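Hypothetical protein XCC2953 (Xanthomonas campestris pv. campestris, PDB 2OZH) probably transfers acyl groups, as expected of a putative acetyltransferase of the GNAT family, although its substrate is not known. Local coordinates at residues A[12-16]-A[17-21]; A[36-39]-A[40-44]; A[50-54]-A[55-59]. One frame throughout, in Å; residues are numbered along the deposited sequence.

Contact 1: A[12-16]-A[17-21]; sequences SLLDI and GLIHR
Asp-15 and Leu-18 meet across the first turn of helix 16-26, where Asp-15 is the N-cap. OD1 of Asp-15 accepts the backbone N-H of Leu-18 at 3.0 Å, and the bond is nearly straight (168°). The N-H does not lie in the carboxylate plane but comes from well above it. The torsion explains the reach: CG stands anti to the backbone N of Asp-15 (chi1 -177°), which turns the carboxylate over the start of the helix. CG then lies 3.4 Å from CB of Leu-18, and the two side chains cross at about a right angle. A negative charge here would probably interact well with the N-terminal end of the helix dipole.

The regular helix bonds follow. Ile-19 N donates to Asp-15 O, and His-20 N donates to Ile-16 O at 2.8 Å.

The cap is the tight part, and Ile-19 adds to it. Its CG1 stands beside its own backbone N (chi1 -66°), which brings it 3.3 Å from Asp-15 O. The inner side is the buried, apolar part. There CD1 of Ile-19 packs on CB of Leu-14 at 4.0 Å, and the two side chains meet at an oblique angle. Leu-14 and Ile-19 both reach Phe-59 of strand 55-64, while Leu-14 and Ile-16 touch Ile-42 of helix 35-43.

The outer side is looser and is bridged by water. Asp-15 OD1 and Arg-21 NH1 are 4.7 Å apart and do not touch. One water spans them. It donates to Asp-15 OD1 at 2.7 Å and accepts from Arg-21 NH1 at 3.0 Å, lying at the edge of the guanidinium group and in its plane.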
ATOM      1  N   SER A  12      -9.027 -15.163  11.392  1.00 10.17           N
ATOM      2  CA  SER A  12      -9.798 -15.638  12.525  1.00 10.80           C
ATOM      3  C   SER A  12      -8.952 -16.182  13.675  1.00 10.91           C
ATOM      4  O   SER A  12      -9.440 -16.224  14.812  1.00 12.00           O
ATOM      5  CB  SER A  12     -10.842 -16.675  12.109  1.00 11.62           C
ATOM      6  OG  SER A  12     -10.227 -17.886  11.721  1.00 14.05           O
ATOM      7  N   LEU A  13      -7.736 -16.621  13.391  1.00 10.71           N
ATOM      8  CA  LEU A  13      -6.814 -17.112  14.416  1.00  9.17           C
ATOM      9  C   LEU A  13      -6.095 -15.983  15.152  1.00 10.68           C
ATOM     10  O   LEU A  13      -5.588 -16.208  16.250  1.00 10.52           O
ATOM     11  CB  LEU A  13      -5.759 -18.008  13.795  1.00 10.78           C
ATOM     12  CG  LEU A  13      -6.298 -19.376  13.399  1.00 11.14           C
ATOM     13  CD1 LEU A  13      -5.419 -20.024  12.332  1.00 12.70           C
ATOM     14  CD2 LEU A  13      -6.393 -20.277  14.601  1.00 11.63           C
ATOM     15  N   LEU A  14      -6.070 -14.770  14.604  1.00 10.56           N
ATOM     16  CA  LEU A  14      -5.309 -13.690  15.244  1.00 10.58           C
ATOM     17  C   LEU A  14      -5.869 -13.343  16.613  1.00 10.68           C
ATOM     18  O   LEU A  14      -7.096 -13.349  16.819  1.00 11.24           O
ATOM     19  CB  LEU A  14      -5.321 -12.447  14.364  1.00 10.60           C
ATOM     20  CG  LEU A  14      -4.632 -12.570  13.002  1.00 12.18           C
ATOM     21  CD1 LEU A  14      -4.929 -11.329  12.179  1.00 10.88           C
ATOM     22  CD2 LEU A  14      -3.135 -12.785  13.145  1.00 10.90           C
ATOM     23  N   ASP A  15      -4.974 -12.974  17.514  1.00 10.22           N
ATOM     24  CA  ASP A  15      -5.330 -12.471  18.840  1.00  9.81           C
ATOM     25  C   ASP A  15      -5.326 -10.952  18.718  1.00 10.13           C
ATOM     26  O   ASP A  15      -4.297 -10.300  18.857  1.00 10.37           O
ATOM     27  CB  ASP A  15      -4.330 -12.994  19.866  1.00  9.75           C
ATOM     28  CG  ASP A  15      -4.653 -12.588  21.302  1.00 10.20           C
ATOM     29  OD1 ASP A  15      -5.403 -11.601  21.482  1.00 11.15           O
ATOM     30  OD2 ASP A  15      -4.101 -13.248  22.218  1.00 11.32           O
ATOM     31  N   ILE A  16      -6.482 -10.375  18.398  1.00 10.51           N
ATOM     32  CA  ILE A  16      -6.580  -8.959  18.101  1.00 10.45           C
ATOM     33  C   ILE A  16      -6.192  -8.138  19.313  1.00 10.75           C
ATOM     34  O   ILE A  16      -5.528  -7.110  19.166  1.00 11.29           O
ATOM     35  CB  ILE A  16      -8.010  -8.588  17.593  1.00 12.14           C
ATOM     36  CG1 ILE A  16      -8.420  -9.442  16.382  1.00 14.07           C
ATOM     37  CG2 ILE A  16      -8.092  -7.111  17.293  1.00 14.71           C
ATOM     38  CD1 ILE A  16      -7.596  -9.252  15.143  1.00 14.88           C
ATOM     39  N   GLY A  17      -6.592  -8.559  20.507  1.00 11.03           N
ATOM     40  CA  GLY A  17      -6.241  -7.797  21.702  1.00 10.30           C
ATOM     41  C   GLY A  17      -4.755  -7.755  21.915  1.00 11.44           C
ATOM     42  O   GLY A  17      -4.197  -6.716  22.295  1.00 11.58           O
ATOM     43  N   LEU A  18      -4.081  -8.888  21.733  1.00 10.42           N
ATOM     44  CA  LEU A  18      -2.620  -8.892  21.837  1.00  9.70           C
ATOM     45  C   LEU A  18      -1.984  -7.945  20.827  1.00  9.61           C
ATOM     46  O   LEU A  18      -1.023  -7.225  21.149  1.00 10.63           O
ATOM     47  CB  LEU A  18      -2.081 -10.315  21.610  1.00 10.43           C
ATOM     48  CG  LEU A  18      -0.560 -10.444  21.521  1.00 13.19           C
ATOM     49  CD1 LEU A  18       0.112 -10.286  22.837  1.00 14.74           C
ATOM     50  CD2 LEU A  18      -0.164 -11.745  20.840  1.00 17.47           C
ATOM     51  N   ILE A  19      -2.455  -7.977  19.584  1.00 10.08           N
ATOM     52  CA  ILE A  19      -1.891  -7.146  18.562  1.00 10.31           C
ATOM     53  C   ILE A  19      -2.128  -5.685  18.915  1.00 10.13           C
ATOM     54  O   ILE A  19      -1.248  -4.849  18.763  1.00 10.91           O
ATOM     55  CB  ILE A  19      -2.495  -7.503  17.180  1.00 10.71           C
ATOM     56  CG1 ILE A  19      -2.099  -8.906  16.756  1.00 10.46           C
ATOM     57  CG2 ILE A  19      -2.090  -6.473  16.129  1.00 10.96           C
ATOM     58  CD1 ILE A  19      -3.004  -9.437  15.659  1.00 12.07           C
ATOM     59  N   HIS A  20      -3.343  -5.344  19.302  1.00 10.22           N
ATOM     60  CA  HIS A  20      -3.666  -3.992  19.706  1.00  9.63           C
ATOM     61  C   HIS A  20      -2.782  -3.507  20.844  1.00 10.35           C
ATOM     62  O   HIS A  20      -2.208  -2.412  20.777  1.00 11.07           O
ATOM     63  CB  HIS A  20      -5.140  -3.920  20.109  1.00 10.06           C
ATOM     64  CG  HIS A  20      -5.578  -2.609  20.680  1.00 10.04           C
ATOM     65  ND1 HIS A  20      -6.503  -2.552  21.702  1.00 11.32           N
ATOM     66  CD2 HIS A  20      -5.235  -1.334  20.389  1.00 12.13           C
ATOM     67  CE1 HIS A  20      -6.689  -1.274  22.025  1.00 12.28           C
ATOM     68  NE2 HIS A  20      -5.960  -0.514  21.221  1.00 11.75           N
ATOM     69  N   ARG A  21      -2.666  -4.283  21.905  1.00 10.11           N
ATOM     70  CA  ARG A  21      -1.836  -3.860  23.036  1.00  9.99           C
ATOM     71  C   ARG A  21      -0.393  -3.666  22.612  1.00 10.59           C
ATOM     72  O   ARG A  21       0.258  -2.699  22.987  1.00 10.67           O
ATOM     73  CB  ARG A  21      -1.935  -4.895  24.173  1.00  9.96           C
ATOM     74  CG  ARG A  21      -3.318  -4.967  24.829  1.00 11.95           C
ATOM     75  CD  ARG A  21      -3.582  -6.344  25.621  1.00 13.39           C
ATOM     76  NE  ARG A  21      -5.018  -6.428  25.868  1.00 12.02           N
ATOM     77  CZ  ARG A  21      -5.833  -7.382  25.524  1.00 11.53           C
ATOM     78  NH1 ARG A  21      -5.396  -8.551  25.022  1.00 12.88           N
ATOM     79  NH2 ARG A  21      -7.128  -7.168  25.648  1.00 13.34           N
TER
HETATM   80  O   HOH W   1      -6.692 -10.898  23.727  1.00 13.19           O

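Contact 2: A[36-39]-A[40-44]; sequences ALVQ and RAIDH. With EDO (1,2-ethanediol), chain G.
This is a contact within one helix, between side chains three and four residues apart. It runs along almost the whole of the short helix 35-43, to the residue just past its end. The helix packs against helix 16-26 and strand 55-64 on one side and lies near the second subunit on another.

The polar link is between Gln-39 and Asp-43. NE2 of Gln-39 donates to OD1 of Asp-43 at 3.0 Å, with an N-H...O angle of 155°. The acceptor lies in the amide plane, but the donor stands above the carboxylate plane, and the two planes are 34° apart. The glutamine chain bends at chi2 (72°), which folds its amide back towards the aspartate. Asp-43 N also donates to Gln-39 O, so this pair is joined through both backbone and side chains.

On the inner side, CG1 of Val-38 meets CD1 of Ile-42 at 3.8 Å. These side chains run next to each other and point the same way. Ile-42 goes on to touch Ile-19.

Arg-40 lies on the outer side. Its NH1 is 3.5 Å from CD2 of Leu-37, which sits at the edge of the guanidinium group. Ala-36 O lies over one face, towards the rim. Beyond the helix end, His-44 NE2 has a weak hydrogen bond of 3.3 Å to O2 of a 1,2-ethanediol, probably from the crystallisation liquor. The same ring stacks edge-to-face with Tyr-66 of the second subunit.

The pattern is that of an amphipathic alpha-helix, with i to i+4 pairs on both its apolar and its polar side.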
ATOM      1  N   ALA A  36     -10.368  -0.028  17.153  1.00 11.89           N
ATOM      2  CA  ALA A  36     -11.208  -0.089  15.963  1.00 13.54           C
ATOM      3  C   ALA A  36     -10.374   0.046  14.723  1.00 12.90           C
ATOM      4  O   ALA A  36     -10.701  -0.558  13.680  1.00 13.34           O
ATOM      5  CB  ALA A  36     -12.278   1.005  16.009  1.00 14.48           C
ATOM      6  N   LEU A  37      -9.278   0.802  14.775  1.00 12.65           N
ATOM      7  CA  LEU A  37      -8.403   0.944  13.625  1.00 12.89           C
ATOM      8  C   LEU A  37      -7.582  -0.305  13.422  1.00 12.32           C
ATOM      9  O   LEU A  37      -7.290  -0.702  12.297  1.00 13.22           O
ATOM     10  CB  LEU A  37      -7.470   2.160  13.708  1.00 15.72           C
ATOM     11  CG  LEU A  37      -8.081   3.508  13.485  1.00 18.88           C
ATOM     12  CD1 LEU A  37      -6.955   4.530  13.317  1.00 16.59           C
ATOM     13  CD2 LEU A  37      -9.012   3.496  12.239  1.00 18.55           C
ATOM     14  N   VAL A  38      -7.126  -0.922  14.514  1.00 11.78           N
ATOM     15  CA  VAL A  38      -6.415  -2.207  14.400  1.00 11.00           C
ATOM     16  C   VAL A  38      -7.310  -3.215  13.707  1.00 11.31           C
ATOM     17  O   VAL A  38      -6.869  -3.899  12.788  1.00 11.75           O
ATOM     18  CB  VAL A  38      -5.966  -2.708  15.803  1.00 11.10           C
ATOM     19  CG1 VAL A  38      -5.390  -4.114  15.709  1.00 12.67           C
ATOM     20  CG2 VAL A  38      -4.931  -1.762  16.387  1.00 12.95           C
ATOM     21  N   GLN A  39      -8.551  -3.333  14.148  1.00 11.08           N
ATOM     22  CA  GLN A  39      -9.453  -4.298  13.569  1.00 11.03           C
ATOM     23  C   GLN A  39      -9.714  -4.006  12.103  1.00 10.73           C
ATOM     24  O   GLN A  39      -9.646  -4.926  11.270  1.00 11.98           O
ATOM     25  CB  GLN A  39     -10.776  -4.353  14.314  1.00 12.91           C
ATOM     26  CG  GLN A  39     -11.683  -5.484  13.799  1.00 15.38           C
ATOM     27  CD  GLN A  39     -11.220  -6.867  14.180  1.00 17.95           C
ATOM     28  OE1 GLN A  39     -11.196  -7.203  15.371  1.00 18.37           O
ATOM     29  NE2 GLN A  39     -10.881  -7.684  13.203  1.00 16.34           N
ATOM     30  N   ARG A  40      -9.998  -2.744  11.782  1.00 11.24           N
ATOM     31  CA  ARG A  40     -10.248  -2.384  10.388  1.00 10.84           C
ATOM     32  C   ARG A  40      -9.025  -2.660   9.513  1.00 11.65           C
ATOM     33  O   ARG A  40      -9.133  -3.202   8.406  1.00 12.24           O
ATOM     34  CB  ARG A  40     -10.668  -0.926  10.303  1.00 12.30           C
ATOM     35  CG  ARG A  40     -11.047  -0.468   8.904  1.00 13.46           C
ATOM     36  CD  ARG A  40     -11.731   0.902   8.899  1.00 17.93           C
ATOM     37  NE  ARG A  40     -12.905   0.855   9.767  1.00 24.04           N
ATOM     38  CZ  ARG A  40     -13.100   1.567  10.881  1.00 25.12           C
ATOM     39  NH1 ARG A  40     -12.251   2.498  11.281  1.00 27.18           N
ATOM     40  NH2 ARG A  40     -14.213   1.361  11.593  1.00 33.24           N
ATOM     41  N   ALA A  41      -7.859  -2.294  10.010  1.00 11.01           N
ATOM     42  CA  ALA A  41      -6.635  -2.522   9.267  1.00 11.04           C
ATOM     43  C   ALA A  41      -6.473  -3.990   8.956  1.00 11.01           C
ATOM     44  O   ALA A  41      -6.171  -4.380   7.823  1.00 11.90           O
ATOM     45  CB  ALA A  41      -5.430  -2.030  10.078  1.00 12.51           C
ATOM     46  N   ILE A  42      -6.643  -4.848   9.962  1.00 10.96           N
ATOM     47  CA  ILE A  42      -6.501  -6.280   9.783  1.00 10.62           C
ATOM     48  C   ILE A  42      -7.507  -6.818   8.776  1.00 10.89           C
ATOM     49  O   ILE A  42      -7.155  -7.641   7.921  1.00 11.64           O
ATOM     50  CB  ILE A  42      -6.591  -6.963  11.182  1.00 12.03           C
ATOM     51  CG1 ILE A  42      -5.266  -6.748  11.924  1.00 12.37           C
ATOM     52  CG2 ILE A  42      -6.955  -8.434  11.073  1.00 11.83           C
ATOM     53  CD1 ILE A  42      -5.278  -7.160  13.384  1.00 14.03           C
ATOM     54  N   ASP A  43      -8.747  -6.322   8.868  1.00 10.93           N
ATOM     55  CA  ASP A  43      -9.809  -6.784   7.985  1.00 10.80           C
ATOM     56  C   ASP A  43      -9.474  -6.518   6.519  1.00 10.88           C
ATOM     57  O   ASP A  43      -9.915  -7.259   5.632  1.00 14.05           O
ATOM     58  CB  ASP A  43     -11.115  -6.102   8.317  1.00 12.22           C
ATOM     59  CG  ASP A  43     -11.733  -6.554   9.632  1.00 15.98           C
ATOM     60  OD1 ASP A  43     -11.325  -7.560  10.207  1.00 16.51           O
ATOM     61  OD2 ASP A  43     -12.691  -5.861  10.053  1.00 17.42           O
ATOM     62  N   HIS A  44      -8.646  -5.519   6.251  1.00 11.00           N
ATOM     63  CA  HIS A  44      -8.325  -5.119   4.870  1.00 11.15           C
ATOM     64  C   HIS A  44      -6.890  -5.353   4.474  1.00 11.94           C
ATOM     65  O   HIS A  44      -6.387  -4.782   3.502  1.00 12.98           O
ATOM     66  CB  HIS A  44      -8.730  -3.658   4.658  1.00 10.75           C
ATOM     67  CG  HIS A  44     -10.187  -3.453   4.785  1.00 11.29           C
ATOM     68  ND1 HIS A  44     -11.063  -3.795   3.782  1.00 14.74           N
ATOM     69  CD2 HIS A  44     -10.929  -3.001   5.827  1.00 13.12           C
ATOM     70  CE1 HIS A  44     -12.290  -3.529   4.198  1.00 16.45           C
ATOM     71  NE2 HIS A  44     -12.240  -3.061   5.431  1.00 17.57           N
TER
HETATM   72  C1  EDO G 303     -14.984  -0.200   4.173  1.00 45.88           C
HETATM   73  O1  EDO G 303     -14.401  -1.075   3.201  1.00 51.60           O
HETATM   74  C2  EDO G 303     -13.886   0.292   5.102  1.00 41.69           C
HETATM   75  O2  EDO G 303     -13.986  -0.367   6.364  1.00 45.94           O

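Contact 3: A[50-54]-A[55-59]; sequences GFVDG and RQVAF
Arg-55 grips the backbone carbonyl of Asp-53 side-on. NH2 of Arg-55 donates to Asp-53 O at 2.8 Å. NE donates to the same oxygen from the same face of the carbonyl plane, but its 2.5 Å approach is unusually short, and the exact length is doubtful. The oxygen lies close to the guanidinium plane. Bends at chi2 (61°) and chi3 (59°) curl the arginine chain back over the turn. Its hold is on the main chain, since the carboxylate of Asp-53 does not touch the guanidinium group.

The turn is a type I' beta turn from Val-52 to Arg-55, closing the hairpin of strands 46-52 and 55-64. Val-52 and Arg-55 bond in both directions. Val-52 N meets Arg-55 O nearly along the C=O axis, while Arg-55 N meets Val-52 O from above its carbonyl plane.

Further in, the register slips by one residue. Gly-50 stands opposite two residues, Val-57 and Ala-58, which makes a classic beta bulge. Gly-50 O accepts from Val-57 N at 2.8 Å and more weakly from Ala-58 N. Gly-50 N donates to Ala-58 O at 3.0 Å. That oxygen takes a second bond from NE2 of Gln-56, which arrives from the opposite face of its plane. OE1 of Gln-56 accepts from Asp-15 N, so both ends of the amide are used and its rotation is fixed.

The packing lies on both faces of the hairpin. CE2 of Phe-51 rests 3.7 Å from CB of Gln-56. They meet obliquely, ring and amide planes 43° apart. On the other face, CG2 of Val-52 meets CG2 of Val-57 at 3.9 Å, and both valines touch Tyr-86.

The chemistry implies a hairpin braced twice by side chains on its own carbonyls: Arg-55 side-on at the turn, Gln-56 at the bulge.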
ATOM      1  N   GLY A  50       2.027 -15.735  13.734  1.00 11.20           N
ATOM      2  CA  GLY A  50       2.815 -16.853  14.186  1.00 10.81           C
ATOM      3  C   GLY A  50       2.349 -17.290  15.570  1.00 10.13           C
ATOM      4  O   GLY A  50       2.082 -16.445  16.419  1.00 11.10           O
ATOM      5  N   PHE A  51       2.204 -18.596  15.717  1.00 11.13           N
ATOM      6  CA  PHE A  51       1.586 -19.175  16.909  1.00 11.01           C
ATOM      7  C   PHE A  51       2.410 -20.328  17.445  1.00 10.14           C
ATOM      8  O   PHE A  51       2.923 -21.140  16.658  1.00 11.87           O
ATOM      9  CB  PHE A  51       0.184 -19.701  16.582  1.00 11.39           C
ATOM     10  CG  PHE A  51      -0.733 -18.656  15.990  1.00 10.86           C
ATOM     11  CD1 PHE A  51      -0.706 -18.393  14.639  1.00 10.61           C
ATOM     12  CD2 PHE A  51      -1.601 -17.922  16.786  1.00 12.64           C
ATOM     13  CE1 PHE A  51      -1.513 -17.452  14.086  1.00 11.99           C
ATOM     14  CE2 PHE A  51      -2.406 -16.963  16.250  1.00 13.27           C
ATOM     15  CZ  PHE A  51      -2.388 -16.727  14.922  1.00 11.95           C
ATOM     16  N   VAL A  52       2.483 -20.412  18.763  1.00 10.69           N
ATOM     17  CA  VAL A  52       3.121 -21.538  19.439  1.00 11.09           C
ATOM     18  C   VAL A  52       2.226 -21.953  20.602  1.00 11.23           C
ATOM     19  O   VAL A  52       1.888 -21.145  21.437  1.00 11.61           O
ATOM     20  CB  VAL A  52       4.526 -21.158  19.961  1.00 13.98           C
ATOM     21  CG1 VAL A  52       5.156 -22.339  20.730  1.00 14.47           C
ATOM     22  CG2 VAL A  52       5.416 -20.707  18.818  1.00 14.71           C
ATOM     23  N   ASP A  53       1.888 -23.233  20.652  1.00 12.58           N
ATOM     24  CA  ASP A  53       1.147 -23.820  21.771  1.00 11.85           C
ATOM     25  C   ASP A  53      -0.103 -23.012  22.114  1.00 11.33           C
ATOM     26  O   ASP A  53      -0.441 -22.760  23.272  1.00 12.05           O
ATOM     27  CB  ASP A  53       2.057 -23.999  22.994  1.00 12.19           C
ATOM     28  CG  ASP A  53       3.191 -24.989  22.752  1.00 16.50           C
ATOM     29  OD1 ASP A  53       3.103 -25.845  21.866  1.00 17.38           O
ATOM     30  OD2 ASP A  53       4.179 -24.884  23.495  1.00 23.42           O
ATOM     31  N   GLY A  54      -0.803 -22.602  21.070  1.00 11.63           N
ATOM     32  CA  GLY A  54      -2.101 -22.000  21.229  1.00 11.22           C
ATOM     33  C   GLY A  54      -2.135 -20.509  21.438  1.00 11.27           C
ATOM     34  O   GLY A  54      -3.201 -19.933  21.660  1.00 11.53           O
ATOM     35  N   ARG A  55      -0.940 -19.881  21.454  1.00 11.62           N
ATOM     36  CA  ARG A  55      -0.808 -18.469  21.705  1.00 12.13           C
ATOM     37  C   ARG A  55      -0.129 -17.810  20.508  1.00 10.22           C
ATOM     38  O   ARG A  55       0.785 -18.391  19.929  1.00 11.56           O
ATOM     39  CB  ARG A  55       0.081 -18.227  22.922  1.00 13.64           C
ATOM     40  CG  ARG A  55      -0.624 -18.226  24.278  1.00 19.49           C
ATOM     41  CD  ARG A  55      -1.287 -19.471  24.657  1.00 26.25           C
ATOM     42  NE  ARG A  55      -0.457 -20.675  24.736  1.00 22.82           N
ATOM     43  CZ  ARG A  55       0.229 -21.107  25.796  1.00 20.59           C
ATOM     44  NH1 ARG A  55       0.224 -20.436  26.947  1.00 28.85           N
ATOM     45  NH2 ARG A  55       0.839 -22.267  25.712  1.00 17.50           N
ATOM     46  N   GLN A  56      -0.542 -16.592  20.199  1.00 10.90           N
ATOM     47  CA  GLN A  56       0.149 -15.809  19.169  1.00  9.98           C
ATOM     48  C   GLN A  56       1.442 -15.244  19.756  1.00 11.43           C
ATOM     49  O   GLN A  56       1.459 -14.682  20.843  1.00 12.96           O
ATOM     50  CB  GLN A  56      -0.727 -14.695  18.656  1.00 10.13           C
ATOM     51  CG  GLN A  56      -0.102 -14.006  17.434  1.00 10.89           C
ATOM     52  CD  GLN A  56      -0.977 -13.052  16.723  1.00 11.75           C
ATOM     53  OE1 GLN A  56      -2.174 -12.977  16.959  1.00 11.94           O
ATOM     54  NE2 GLN A  56      -0.384 -12.340  15.749  1.00 11.09           N
ATOM     55  N   VAL A  57       2.517 -15.390  18.976  1.00 11.09           N
ATOM     56  CA  VAL A  57       3.850 -14.935  19.368  1.00 11.34           C
ATOM     57  C   VAL A  57       4.456 -13.930  18.396  1.00 11.20           C
ATOM     58  O   VAL A  57       5.464 -13.301  18.733  1.00 10.85           O
ATOM     59  CB  VAL A  57       4.819 -16.119  19.513  1.00 12.06           C
ATOM     60  CG1 VAL A  57       4.272 -17.098  20.582  1.00 14.10           C
ATOM     61  CG2 VAL A  57       5.093 -16.816  18.226  1.00 13.95           C
ATOM     62  N   ALA A  58       3.886 -13.766  17.199  1.00 10.39           N
ATOM     63  CA  ALA A  58       4.516 -12.900  16.194  1.00 10.65           C
ATOM     64  C   ALA A  58       3.466 -12.475  15.199  1.00 10.29           C
ATOM     65  O   ALA A  58       2.398 -13.093  15.086  1.00 10.68           O
ATOM     66  CB  ALA A  58       5.643 -13.636  15.485  1.00 11.26           C
ATOM     67  N   PHE A  59       3.773 -11.422  14.430  1.00 10.20           N
ATOM     68  CA  PHE A  59       2.841 -10.839  13.481  1.00  9.70           C
ATOM     69  C   PHE A  59       3.599 -10.106  12.391  1.00  9.99           C
ATOM     70  O   PHE A  59       4.673  -9.568  12.625  1.00 11.18           O
ATOM     71  CB  PHE A  59       1.993  -9.794  14.228  1.00 10.94           C
ATOM     72  CG  PHE A  59       0.812  -9.212  13.456  1.00  9.92           C
ATOM     73  CD1 PHE A  59      -0.201 -10.020  12.978  1.00  9.77           C
ATOM     74  CD2 PHE A  59       0.720  -7.855  13.229  1.00 10.47           C
ATOM     75  CE1 PHE A  59      -1.290  -9.478  12.308  1.00  9.87           C
ATOM     76  CE2 PHE A  59      -0.349  -7.318  12.599  1.00 11.70           C
ATOM     77  CZ  PHE A  59      -1.373  -8.100  12.154  1.00 10.33           C
TER

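In the fold
From the N terminus, the chain leaves strand 6-8 and enters helix 16-26 at contact 1. It then reaches helix 35-43, which holds contact 2, and passes through strand 46-52 into the hairpin turn of contact 3. The three contacts follow in series. None nests in or crosses another, and only contact 3 closes a turn between strands. They meet in space: contacts 1 and 2 share an apolar interface between the two helices, while Leu-13 reaches Phe-51, linking contacts 1 and 3. Contacts 2 and 3 touch where Ile-42 meets Phe-59. Together they tie two helices to the antiparallel part of the GNAT sheet.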